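Local structure of dihydrocoumarin hydrolase, AncDHCH1 (Pseudomonas sp., 6C2C) at residues G77-L82 against V112-I117; P195-L200 against Y212-K217; F19-L24 against K103-Q108. The protein probably hydrolyses the lactone dihydrocoumarin at a two-zinc site, and belongs to the metallo-beta-lactamase superfamily, which also includes the organophosphate-degrading methyl-parathion hydrolase. All blocks are in the same frame, centred on the assembly; numbering follows the deposited sequence.

From the N terminus, the edge strand 19-24 comes first, then 77-82. Contact 3 closes when 103-108, at the end of helix 98-104, reaches back to strand 19-24; contact 1 closes a few residues later, when 112-117 pairs with 77-82. The two loops therefore cross, and L80 of contact 1 packs on Y107 of contact 3. Both belong to the six-stranded sheet and the helix on it. Contact 2 follows in series, a short hairpin loop in the seven-stranded sheet. Where the two sheets meet, contacts 1 and 2 touch directly; toward the open end of the hairpin, V214 and S216 pack against L24, near contact 3.

Contact 1 (G77-L82 against V112-I117); sequences GSKLVL and VDEIYI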
loop_
_atom_site.group_PDB
_atom_site.type_symbol
_atom_site.label_atom_id
_atom_site.label_comp_id
_atom_site.label_asym_id
_atom_site.label_seq_id
_atom_site.Cartn_x
_atom_site.Cartn_y
_atom_site.Cartn_z
ATOM N N GLY A 77 -16.964 13.100 -0.706
ATOM C CA GLY A 77 -17.846 14.273 -0.926
ATOM C C GLY A 77 -17.404 15.523 -0.218
ATOM O O GLY A 77 -17.286 16.564 -0.849
ATOM N N SER A 78 -17.097 15.440 1.061
ATOM C CA SER A 78 -16.581 16.606 1.771
ATOM C C SER A 78 -15.061 16.664 1.756
ATOM O O SER A 78 -14.510 17.743 1.981
ATOM C CB SER A 78 -17.095 16.620 3.212
ATOM O OG SER A 78 -16.729 15.475 3.905
ATOM N N LYS A 79 -14.376 15.549 1.451
ATOM C CA LYS A 79 -12.923 15.459 1.539
ATOM C C LYS A 79 -12.416 14.575 0.407
ATOM O O LYS A 79 -13.075 13.608 0.025
ATOM C CB LYS A 79 -12.460 14.801 2.869
ATOM C CG LYS A 79 -12.835 15.557 4.118
ATOM C CD LYS A 79 -11.962 16.824 4.281
ATOM C CE LYS A 79 -12.286 17.315 5.675
ATOM N NZ LYS A 79 -11.701 18.626 5.932
ATOM N N LEU A 80 -11.282 14.928 -0.171
ATOM C CA LEU A 80 -10.532 13.992 -1.018
ATOM C C LEU A 80 -9.310 13.536 -0.221
ATOM O O LEU A 80 -8.443 14.348 0.123
ATOM C CB LEU A 80 -10.101 14.645 -2.326
ATOM C CG LEU A 80 -9.451 13.704 -3.343
ATOM C CD1 LEU A 80 -10.417 12.567 -3.842
ATOM C CD2 LEU A 80 -8.905 14.511 -4.554
ATOM N N VAL A 81 -9.229 12.233 0.065
ATOM C CA VAL A 81 -8.153 11.725 0.899
ATOM C C VAL A 81 -7.439 10.608 0.176
ATOM O O VAL A 81 -8.028 9.839 -0.582
ATOM C CB VAL A 81 -8.669 11.255 2.263
ATOM C CG1 VAL A 81 -9.391 12.431 2.959
ATOM C CG2 VAL A 81 -9.602 10.111 2.067
ATOM N N LEU A 82 -6.143 10.569 0.375
ATOM C CA LEU A 82 -5.293 9.593 -0.306
ATOM C C LEU A 82 -4.611 8.765 0.772
ATOM O O LEU A 82 -3.961 9.333 1.673
ATOM C CB LEU A 82 -4.278 10.294 -1.180
ATOM C CG LEU A 82 -3.204 9.401 -1.808
ATOM C CD1 LEU A 82 -3.831 8.334 -2.699
ATOM C CD2 LEU A 82 -2.181 10.226 -2.604
ATOM N N VAL A 112 -6.066 17.127 -3.308
ATOM C CA VAL A 112 -6.025 16.202 -2.174
ATOM C C VAL A 112 -5.989 16.993 -0.850
ATOM O O VAL A 112 -5.127 17.849 -0.654
ATOM C CB VAL A 112 -4.820 15.258 -2.318
ATOM C CG1 VAL A 112 -4.756 14.338 -1.082
ATOM C CG2 VAL A 112 -4.974 14.396 -3.588
ATOM N N ASP A 113 -6.953 16.710 0.032
ATOM C CA ASP A 113 -7.095 17.418 1.309
ATOM C C ASP A 113 -6.255 16.823 2.416
ATOM O O ASP A 113 -5.636 17.561 3.214
ATOM C CB ASP A 113 -8.576 17.370 1.729
ATOM C CG ASP A 113 -9.460 18.142 0.771
ATOM O OD1 ASP A 113 -9.153 19.325 0.486
ATOM O OD2 ASP A 113 -10.472 17.576 0.319
ATOM N N GLU A 114 -6.228 15.481 2.514
ATOM C CA GLU A 114 -5.534 14.809 3.603
ATOM C C GLU A 114 -4.932 13.565 2.997
ATOM O O GLU A 114 -5.488 12.978 2.062
ATOM C CB GLU A 114 -6.462 14.476 4.798
ATOM C CG GLU A 114 -7.078 15.764 5.373
ATOM C CD GLU A 114 -7.626 15.621 6.771
ATOM O OE1 GLU A 114 -8.071 16.659 7.325
ATOM O OE2 GLU A 114 -7.586 14.520 7.341
ATOM N N ILE A 115 -3.784 13.167 3.553
ATOM C CA ILE A 115 -3.074 11.962 3.107
ATOM C C ILE A 115 -2.814 11.151 4.363
ATOM O O ILE A 115 -2.271 11.674 5.336
ATOM C CB ILE A 115 -1.757 12.320 2.392
ATOM C CG1 ILE A 115 -2.108 13.083 1.096
ATOM C CG2 ILE A 115 -0.966 11.016 2.116
ATOM C CD1 ILE A 115 -0.826 13.703 0.375
ATOM N N TYR A 116 -3.224 9.883 4.361
ATOM C CA TYR A 116 -3.029 8.997 5.514
ATOM C C TYR A 116 -2.006 7.931 5.151
ATOM O O TYR A 116 -2.099 7.278 4.122
ATOM C CB TYR A 116 -4.345 8.337 5.962
ATOM C CG TYR A 116 -5.448 9.346 6.264
ATOM C CD1 TYR A 116 -5.167 10.618 6.751
ATOM C CD2 TYR A 116 -6.763 9.012 6.002
ATOM C CE1 TYR A 116 -6.218 11.560 7.030
ATOM C CE2 TYR A 116 -7.805 9.945 6.272
ATOM C CZ TYR A 116 -7.471 11.208 6.726
ATOM O OH TYR A 116 -8.569 12.074 6.952
ATOM N N ILE A 117 -0.948 7.836 5.956
ATOM C CA ILE A 117 0.180 6.965 5.673
ATOM C C ILE A 117 0.073 5.722 6.550
ATOM O O ILE A 117 0.012 5.821 7.791
ATOM C CB ILE A 117 1.480 7.729 5.952
ATOM C CG1 ILE A 117 1.624 8.923 5.005
ATOM C CG2 ILE A 117 2.658 6.772 5.891
ATOM C CD1 ILE A 117 1.634 8.489 3.512
HETATM O O HOH W 1 -12.671 19.339 0.681
HETATM O O HOH W 2 -8.955 18.548 5.571
#
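L80 and D113 hold each other by two hydrogen bonds. D113 N gives its hydrogen to L80 O at 2.8 Å, in the carbonyl plane, while L80 N donates to D113 OD2, also at 2.8 Å and almost straight (173°). The carboxylate can swing back to L80 because its CG lies beside its own backbone N (chi1 -65°), and OD2 receives the N-H on its anti side. E114 N adds a weak third bond to L80 O. Beyond this point ordinary parallel pairing takes over: L82 N donates to E114 O at 3.0 Å, and Y116 N to L82 O. These are neighbouring parallel strands of a beta-alpha-beta unit whose crossover runs through helix 98-104, within the six-stranded sheet of the metallo-beta-lactamase fold.

Water extends the polar side. One molecule donates to both S78 O and D113 OD2; another bridges K79 NZ and E114 OE1, whose charges stay 4.4 Å apart. E114 also takes a hydrogen bond from Y116 OH to OE2, approached from above the carboxylate plane.

The apolar contacts divide between the two faces. V81 and E114 point the same way, with V81 CG1 4.0 Å from E114 CB. On the face with L82 and I115, V112 CG1 lies 4.1 Å from L82 CB, and V112 CG2 meets the tip of L80 at CD2.

Contact 2 (P195-L200 against Y212-K217); sequences PGIKAL and YVVESK
I197 pushes its CG2 methyl into a shallow hollow on the opposite strand, walled by Y212 CB at 4.4 Å and by V214 CG2 at 4.3 Å, with V213 O at its base. CG2 can reach that floor because it stands anti to the backbone N of I197, while the other branch, CG1 with CD1, points toward V81 of the neighbouring sheet, though the close fit there is doubtful because V81 has two conformers. Further along the same face, A199 is small enough for the Y212 ring to lean beside it: A199 CB comes to 3.9 Å from Y212 CE1, and CD1 of the ring lies close to A199 CA. Across the strands, the pairs I197 with V214 and A199 with Y212 are non-hydrogen-bonded and meet through side chains and CA-H...O contacts.

Between them K198 and V213 form the hydrogen-bonded pair, K198 N to V213 O at 3.0 Å and V213 N to K198 O at 2.8 Å. On that face the bump is V213, whose CG2 branch fits diagonally against L200 CB (4.0 Å), while the extended K198 chain leads away from it. At the open end of the hairpin, G196 turns with a positive phi of 94° and its carbonyl O accepts the N-H of E215.

The buried face looks at the other sheet of the sandwich: the Y212 ring meets that of Y116, Y212 OH is hydrogen-bonded to I117 O, and the Y212 side chain is about 12 Å from a bound zinc. This beta hairpin, strands 197-201 and 210-216, lies inside the seven-stranded sheet, flanked by strand 191-194 next to the first arm and strand 219-223 next to the second.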
loop_
_atom_site.group_PDB
_atom_site.type_symbol
_atom_site.label_atom_id
_atom_site.label_comp_id
_atom_site.label_asym_id
_atom_site.label_seq_id
_atom_site.Cartn_x
_atom_site.Cartn_y
_atom_site.Cartn_z
ATOM N N PRO A 195 -15.089 12.249 8.884
ATOM C CA PRO A 195 -16.294 11.416 8.833
ATOM C C PRO A 195 -16.143 10.336 7.771
ATOM O O PRO A 195 -15.805 10.627 6.620
ATOM C CB PRO A 195 -17.397 12.436 8.495
ATOM C CG PRO A 195 -16.908 13.727 9.175
ATOM C CD PRO A 195 -15.399 13.693 8.878
ATOM N N GLY A 196 -16.332 9.097 8.187
ATOM C CA GLY A 196 -16.200 7.965 7.281
ATOM C C GLY A 196 -14.834 7.281 7.245
ATOM O O GLY A 196 -14.721 6.233 6.608
ATOM N N ILE A 197 -13.787 7.852 7.857
ATOM C CA ILE A 197 -12.443 7.217 7.831
ATOM C C ILE A 197 -11.815 7.300 9.232
ATOM O O ILE A 197 -11.647 8.396 9.809
ATOM C CB ILE A 197 -11.500 7.863 6.797
ATOM C CG1 ILE A 197 -12.206 7.960 5.437
ATOM C CG2 ILE A 197 -10.232 7.040 6.693
ATOM C CD1 ILE A 197 -11.316 8.660 4.398
ATOM N N LYS A 198 -11.352 6.144 9.719
ATOM C CA LYS A 198 -10.699 6.042 11.022
ATOM C C LYS A 198 -9.371 5.332 10.874
ATOM O O LYS A 198 -9.170 4.508 9.969
ATOM C CB LYS A 198 -11.521 5.233 12.046
ATOM C CG LYS A 198 -12.979 5.652 12.169
ATOM C CD LYS A 198 -13.704 4.736 13.152
ATOM C CE LYS A 198 -15.137 5.288 13.353
ATOM N NZ LYS A 198 -16.142 4.222 13.710
ATOM N N ALA A 199 -8.443 5.753 11.731
ATOM C CA ALA A 199 -7.193 5.048 11.930
ATOM C C ALA A 199 -7.399 3.950 12.954
ATOM O O ALA A 199 -8.029 4.174 14.003
ATOM C CB ALA A 199 -6.137 6.000 12.481
ATOM N N LEU A 200 -6.927 2.763 12.621
ATOM C CA LEU A 200 -6.995 1.603 13.473
ATOM C C LEU A 200 -5.544 1.073 13.660
ATOM O O LEU A 200 -4.922 0.655 12.761
ATOM C CB LEU A 200 -7.905 0.543 12.865
ATOM C CG LEU A 200 -7.991 -0.760 13.632
ATOM C CD1 LEU A 200 -8.961 -0.527 14.776
ATOM C CD2 LEU A 200 -8.486 -1.876 12.758
ATOM N N TYR A 212 -6.502 1.707 7.853
ATOM C CA TYR A 212 -7.498 2.780 7.732
ATOM C C TYR A 212 -8.830 2.158 7.362
ATOM O O TYR A 212 -8.945 1.431 6.346
ATOM C CB TYR A 212 -7.106 3.889 6.732
ATOM C CG TYR A 212 -5.855 4.584 7.222
ATOM C CD1 TYR A 212 -5.945 5.530 8.264
ATOM C CD2 TYR A 212 -4.616 4.261 6.704
ATOM C CE1 TYR A 212 -4.843 6.151 8.777
ATOM C CE2 TYR A 212 -3.447 4.905 7.223
ATOM C CZ TYR A 212 -3.590 5.801 8.294
ATOM O OH TYR A 212 -2.480 6.485 8.831
ATOM N N VAL A 213 -9.843 2.490 8.152
ATOM C CA VAL A 213 -11.168 1.867 8.018
ATOM C C VAL A 213 -12.094 2.887 7.375
ATOM O O VAL A 213 -12.300 3.979 7.928
ATOM C CB VAL A 213 -11.711 1.433 9.371
ATOM C CG1 VAL A 213 -13.129 0.872 9.208
ATOM C CG2 VAL A 213 -10.691 0.494 10.056
ATOM N N VAL A 214 -12.597 2.580 6.170
ATOM C CA VAL A 214 -13.421 3.499 5.391
ATOM C C VAL A 214 -14.840 2.973 5.383
ATOM O O VAL A 214 -15.038 1.805 5.071
ATOM C CB VAL A 214 -12.912 3.577 3.947
ATOM C CG1 VAL A 214 -13.741 4.575 3.143
ATOM C CG2 VAL A 214 -11.397 3.938 3.974
ATOM N N GLU A 215 -15.821 3.780 5.777
ATOM C CA GLU A 215 -17.187 3.254 5.829
ATOM C C GLU A 215 -18.180 4.298 5.361
ATOM O O GLU A 215 -18.114 5.467 5.756
ATOM C CB GLU A 215 -17.577 2.783 7.241
ATOM C CG GLU A 215 -18.912 2.114 7.230
ATOM C CD GLU A 215 -19.137 1.206 8.425
ATOM O OE1 GLU A 215 -18.269 1.120 9.313
ATOM O OE2 GLU A 215 -20.188 0.551 8.463
ATOM N N SER A 216 -19.092 3.859 4.492
ATOM C CA SER A 216 -20.182 4.717 4.064
ATOM C C SER A 216 -21.434 3.884 3.853
ATOM O O SER A 216 -21.391 2.907 3.125
ATOM C CB SER A 216 -19.842 5.441 2.765
ATOM O OG SER A 216 -21.002 6.214 2.336
ATOM N N LYS A 217 -22.566 4.303 4.458
ATOM C CA LYS A 217 -23.865 3.649 4.209
ATOM C C LYS A 217 -23.753 2.129 4.379
ATOM O O LYS A 217 -24.257 1.337 3.561
ATOM C CB LYS A 217 -24.414 4.042 2.832
ATOM C CG LYS A 217 -24.601 5.531 2.705
ATOM C CD LYS A 217 -25.520 6.062 3.794
ATOM C CE LYS A 217 -25.742 7.608 3.735
ATOM N NZ LYS A 217 -26.412 8.093 2.489
#

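Contact 3 (F19-L24 against K103-Q108); sequences FYRMML and KAAGYQ
The F19 ring lies flat on the backbone of A105: CA of A105 stands 3.7 Å from the ring centroid and only 1° off the normal, a CH-pi contact, and A105 CB covers the same face near CG. A104 lies beside the CE1 corner of the ring, its CB 3.8 Å from F19 CE1 and its carbonyl O approaching obliquely. The second flat group, the R21 guanidinium, has F19 CD2 above one face, and at its edge A105 O and a water lie in its plane.

What the strand grips is the end of helix 98-104, closed by a Schellman motif: G106 takes a positive phi, and G106 N bonds back to K103 O at 3.0 Å. F19 reaches it from the strand with CG between its own backbone N and carbonyl carbon (chi1 70°), while the R21 chain bends twice, at chi2 and chi3, to bring its head around.

R21 then holds one oxygen with two nitrogens. NH1 donates to A105 O at 2.9 Å, on a lone pair in the carbonyl plane; NH2 reaches the same atom at 3.0 Å, but from 39° above that plane. A positive group against the carbonyl end of a helix probably suits the helix dipole. NH1 is hydrogen-bonded to T30 OG1 as well, so strand 27-39 helps place the arginine. Y107 CE2 approaches NH1 obliquely, and Y107 OH is tied to E28 and N75, anchoring the loop after the helix to the sheet.

At the outer edge of the guanidinium a water gives a hydrogen to A104 O at 2.8 Å and accepts a weak bond from R21 NH2.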
loop_
_atom_site.group_PDB
_atom_site.type_symbol
_atom_site.label_atom_id
_atom_site.label_comp_id
_atom_site.label_asym_id
_atom_site.label_seq_id
_atom_site.Cartn_x
_atom_site.Cartn_y
_atom_site.Cartn_z
ATOM N N PHE A 19 -5.339 2.552 -12.605
ATOM C CA PHE A 19 -6.317 2.960 -11.590
ATOM C C PHE A 19 -7.541 2.084 -11.750
ATOM O O PHE A 19 -7.794 1.529 -12.837
ATOM C CB PHE A 19 -6.671 4.464 -11.634
ATOM C CG PHE A 19 -7.488 4.917 -12.829
ATOM C CD1 PHE A 19 -6.825 5.289 -14.003
ATOM C CD2 PHE A 19 -8.880 4.994 -12.761
ATOM C CE1 PHE A 19 -7.557 5.742 -15.105
ATOM C CE2 PHE A 19 -9.615 5.460 -13.857
ATOM C CZ PHE A 19 -8.943 5.836 -14.997
ATOM N N TYR A 20 -8.280 1.923 -10.651
ATOM C CA TYR A 20 -9.489 1.101 -10.670
ATOM C C TYR A 20 -10.519 1.782 -9.792
ATOM O O TYR A 20 -10.275 2.003 -8.603
ATOM C CB TYR A 20 -9.196 -0.339 -10.186
ATOM C CG TYR A 20 -10.452 -1.139 -10.242
ATOM C CD1 TYR A 20 -10.992 -1.510 -11.466
ATOM C CD2 TYR A 20 -11.160 -1.441 -9.084
ATOM C CE1 TYR A 20 -12.198 -2.176 -11.543
ATOM C CE2 TYR A 20 -12.374 -2.131 -9.117
ATOM C CZ TYR A 20 -12.906 -2.474 -10.365
ATOM O OH TYR A 20 -14.107 -3.162 -10.397
ATOM N N ARG A 21 -11.673 2.141 -10.371
ATOM C CA ARG A 21 -12.747 2.832 -9.660
ATOM C C ARG A 21 -13.709 1.846 -9.018
ATOM O O ARG A 21 -14.152 0.888 -9.661
ATOM C CB ARG A 21 -13.533 3.680 -10.665
ATOM C CG ARG A 21 -14.231 4.876 -10.011
ATOM C CD ARG A 21 -13.188 6.013 -9.816
ATOM N NE ARG A 21 -12.941 6.590 -11.145
ATOM C CZ ARG A 21 -12.063 7.551 -11.387
ATOM N NH1 ARG A 21 -11.335 8.074 -10.403
ATOM N NH2 ARG A 21 -11.944 8.003 -12.635
ATOM N N MET A 22 -14.128 2.148 -7.786
ATOM C CA MET A 22 -15.082 1.307 -7.071
ATOM C C MET A 22 -15.928 2.211 -6.185
ATOM O O MET A 22 -15.359 2.973 -5.412
ATOM C CB MET A 22 -14.337 0.242 -6.231
ATOM C CG MET A 22 -15.252 -0.795 -5.615
ATOM S SD MET A 22 -14.365 -1.815 -4.444
ATOM C CE MET A 22 -14.190 -0.693 -3.076
ATOM N N MET A 23 -17.253 2.114 -6.254
ATOM C CA MET A 23 -18.079 2.829 -5.296
ATOM C C MET A 23 -18.183 2.064 -3.994
ATOM O O MET A 23 -18.162 0.815 -3.966
ATOM C CB MET A 23 -19.486 3.110 -5.857
ATOM C CG MET A 23 -19.481 4.045 -7.035
ATOM S SD MET A 23 -18.798 5.669 -6.680
ATOM C CE MET A 23 -19.854 6.268 -5.349
ATOM N N LEU A 24 -18.225 2.833 -2.895
ATOM C CA LEU A 24 -18.347 2.280 -1.537
ATOM C C LEU A 24 -19.400 3.145 -0.846
ATOM O O LEU A 24 -19.082 4.208 -0.292
ATOM C CB LEU A 24 -16.983 2.308 -0.820
ATOM C CG LEU A 24 -17.085 1.663 0.570
ATOM C CD1 LEU A 24 -16.863 0.138 0.461
ATOM C CD2 LEU A 24 -16.006 2.212 1.517
ATOM N N LYS A 103 -3.485 11.296 -12.213
ATOM C CA LYS A 103 -3.929 12.168 -13.297
ATOM C C LYS A 103 -4.860 11.429 -14.244
ATOM O O LYS A 103 -5.902 11.960 -14.642
ATOM C CB LYS A 103 -2.721 12.675 -14.070
ATOM C CG LYS A 103 -3.018 13.641 -15.253
ATOM C CD LYS A 103 -1.688 13.929 -16.039
ATOM C CE LYS A 103 -1.882 14.891 -17.240
ATOM N NZ LYS A 103 -2.129 16.206 -16.670
ATOM N N ALA A 104 -4.495 10.199 -14.599
ATOM C CA ALA A 104 -5.389 9.437 -15.483
ATOM C C ALA A 104 -6.741 9.183 -14.827
ATOM O O ALA A 104 -7.778 9.128 -15.518
ATOM C CB ALA A 104 -4.713 8.136 -15.894
ATOM N N ALA A 105 -6.759 9.068 -13.490
ATOM C CA ALA A 105 -7.983 8.847 -12.735
ATOM C C ALA A 105 -8.813 10.109 -12.584
ATOM O O ALA A 105 -9.911 10.065 -12.004
ATOM C CB ALA A 105 -7.615 8.286 -11.349
ATOM N N GLY A 106 -8.316 11.227 -13.093
ATOM C CA GLY A 106 -9.176 12.391 -13.166
ATOM C C GLY A 106 -8.987 13.380 -12.030
ATOM O O GLY A 106 -9.818 14.298 -11.899
ATOM N N TYR A 107 -7.913 13.256 -11.237
ATOM C CA TYR A 107 -7.658 14.191 -10.152
ATOM C C TYR A 107 -6.274 14.797 -10.260
ATOM O O TYR A 107 -5.351 14.236 -10.874
ATOM C CB TYR A 107 -7.785 13.500 -8.786
ATOM C CG TYR A 107 -9.173 13.065 -8.471
ATOM C CD1 TYR A 107 -10.138 14.008 -8.069
ATOM C CD2 TYR A 107 -9.589 11.745 -8.659
ATOM C CE1 TYR A 107 -11.450 13.625 -7.772
ATOM C CE2 TYR A 107 -10.902 11.350 -8.338
ATOM C CZ TYR A 107 -11.828 12.300 -7.901
ATOM O OH TYR A 107 -13.119 11.932 -7.553
ATOM N N GLN A 108 -6.108 15.953 -9.607
ATOM C CA GLN A 108 -4.834 16.622 -9.557
ATOM C C GLN A 108 -4.330 16.651 -8.134
ATOM O O GLN A 108 -5.137 16.683 -7.200
ATOM C CB GLN A 108 -4.926 18.069 -10.060
ATOM C CG GLN A 108 -5.208 18.161 -11.582
ATOM C CD GLN A 108 -6.661 17.879 -11.890
ATOM O OE1 GLN A 108 -7.022 16.844 -12.522
ATOM N NE2 GLN A 108 -7.525 18.781 -11.434
HETATM O O HOH W 3 -10.564 9.206 -15.101
#